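LYND (Lyngbya aestuarii, PDB 4V1T) probably acts as an ATP-dependent YcaO-type cyclodehydratase that forms azoline heterocycles in precursor peptides, and binds ADP, magnesium and zinc. Local coordinates at residues E216-A219 / S220-Q224. Numbering follows the deposited sequence.
Sequences EVEA and SVLRQ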
loop_
_atom_site.group_PDB
_atom_site.type_symbol
_atom_site.label_atom_id
_atom_site.label_comp_id
_atom_site.label_asym_id
_atom_site.label_seq_id
_atom_site.Cartn_x
_atom_site.Cartn_y
_atom_site.Cartn_z
ATOM N N GLU B 216 -25.103 -5.156 -4.471
ATOM C CA GLU B 216 -26.207 -5.599 -3.625
ATOM C C GLU B 216 -27.433 -4.697 -3.756
ATOM O O GLU B 216 -28.566 -5.172 -3.652
ATOM C CB GLU B 216 -25.764 -5.683 -2.165
ATOM C CG GLU B 216 -25.529 -4.339 -1.510
ATOM C CD GLU B 216 -24.204 -3.729 -1.897
ATOM O OE1 GLU B 216 -23.506 -4.291 -2.773
ATOM O OE2 GLU B 216 -23.857 -2.679 -1.324
ATOM N N VAL B 217 -27.214 -3.402 -3.973
ATOM C CA VAL B 217 -28.324 -2.479 -4.200
ATOM C C VAL B 217 -29.081 -2.878 -5.461
ATOM O O VAL B 217 -30.302 -3.031 -5.444
ATOM C CB VAL B 217 -27.846 -1.024 -4.333
ATOM C CG1 VAL B 217 -29.003 -0.107 -4.729
ATOM C CG2 VAL B 217 -27.215 -0.549 -3.028
ATOM N N GLU B 218 -28.340 -3.048 -6.549
ATOM C CA GLU B 218 -28.914 -3.474 -7.816
ATOM C C GLU B 218 -29.644 -4.805 -7.649
ATOM O O GLU B 218 -30.781 -4.957 -8.083
ATOM C CB GLU B 218 -27.821 -3.601 -8.883
ATOM C CG GLU B 218 -28.335 -3.932 -10.281
ATOM C CD GLU B 218 -27.219 -4.289 -11.262
ATOM O OE1 GLU B 218 -26.775 -5.468 -11.287
ATOM O OE2 GLU B 218 -26.792 -3.393 -12.026
ATOM N N ALA B 219 -28.980 -5.761 -7.008
ATOM C CA ALA B 219 -29.521 -7.104 -6.837
ATOM C C ALA B 219 -30.814 -7.090 -6.023
ATOM O O ALA B 219 -31.734 -7.865 -6.291
ATOM C CB ALA B 219 -28.490 -8.005 -6.173
ATOM N N SER B 220 -30.877 -6.215 -5.025
ATOM C CA SER B 220 -32.017 -6.181 -4.107
ATOM C C SER B 220 -33.217 -5.548 -4.788
ATOM O O SER B 220 -34.357 -5.968 -4.585
ATOM C CB SER B 220 -31.666 -5.425 -2.823
ATOM O OG SER B 220 -32.775 -5.399 -1.936
ATOM N N VAL B 221 -32.934 -4.532 -5.593
ATOM C CA VAL B 221 -33.932 -3.881 -6.419
ATOM C C VAL B 221 -34.518 -4.893 -7.387
ATOM O O VAL B 221 -35.731 -4.945 -7.582
ATOM C CB VAL B 221 -33.320 -2.690 -7.193
ATOM C CG1 VAL B 221 -34.139 -2.335 -8.432
ATOM C CG2 VAL B 221 -33.184 -1.486 -6.276
ATOM N N LEU B 222 -33.649 -5.702 -7.982
ATOM C CA LEU B 222 -34.083 -6.717 -8.927
ATOM C C LEU B 222 -34.966 -7.757 -8.246
ATOM O O LEU B 222 -35.998 -8.131 -8.784
ATOM C CB LEU B 222 -32.883 -7.392 -9.585
ATOM C CG LEU B 222 -32.093 -6.505 -10.555
ATOM C CD1 LEU B 222 -30.711 -7.090 -10.841
ATOM C CD2 LEU B 222 -32.856 -6.289 -11.853
ATOM N N ARG B 223 -34.543 -8.218 -7.070
ATOM C CA ARG B 223 -35.340 -9.147 -6.265
ATOM C C ARG B 223 -36.675 -8.527 -5.898
ATOM O O ARG B 223 -37.716 -9.164 -6.034
ATOM C CB ARG B 223 -34.599 -9.549 -4.990
ATOM C CG ARG B 223 -33.656 -10.726 -5.170
ATOM C CD ARG B 223 -32.626 -10.788 -4.063
ATOM N NE ARG B 223 -31.728 -9.628 -4.060
ATOM C CZ ARG B 223 -30.611 -9.548 -3.342
ATOM N NH1 ARG B 223 -30.246 -10.562 -2.588
ATOM N NH2 ARG B 223 -29.839 -8.473 -3.376
ATOM N N GLN B 224 -36.638 -7.291 -5.437
ATOM C CA GLN B 224 -37.857 -6.586 -5.090
ATOM C C GLN B 224 -38.742 -6.396 -6.287
ATOM O O GLN B 224 -39.955 -6.490 -6.200
ATOM C CB GLN B 224 -37.537 -5.237 -4.502
ATOM C CG GLN B 224 -37.186 -5.328 -3.053
ATOM C CD GLN B 224 -36.844 -3.991 -2.469
ATOM O OE1 GLN B 224 -37.646 -3.064 -2.486
ATOM N NE2 GLN B 224 -35.649 -3.890 -1.927
#
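R223 folds back over A219, four residues earlier on the alpha-helix 216-225. The i to i+4 backbone bonds of this helix join the two halves. S220 N donates to E216 O at 2.9 Å, V221 N to V217 O and L222 N to E218 O. R223 N reaches A219 O at 2.9 Å and is nearly straight, with an N-H...O angle of 162°. Q224 N continues the pattern to S220 O.

R223, S220 and Q224 carry most of the side-chain polar contacts. A219 O takes a second, weak bond from R223 NE at 2.8 Å, so one carbonyl oxygen meets two nitrogens of the same arginine. The side chain runs back along the helix, and the bend at chi3 (-64°) brings NE in to A219 O. E216 O lies at the guanidinium edge, 3.5 Å from R223 NH2. The 3.1 Å approach of A219 CB to R223 NH2 is short, and its detail is doubtful. R223 NH1 is hydrogen-bonded to G390 O, so the arginine links this helix to the loop around S391. S220 OG adds a second tie by bonding to A392 O. Q224 NE2 gives a hydrogen to S220 OG at 3.2 Å, close to the plane of the Q224 amide. It also bonds to Y24 OH of the second subunit, and the same tyrosine packs on V221.

Apolar packing is slighter. The E218 chain is extended, and its carboxylate forms a salt bridge with R215. E218 and L222 run side by side, and E218 CG lies 4.0 Å from L222 CD1.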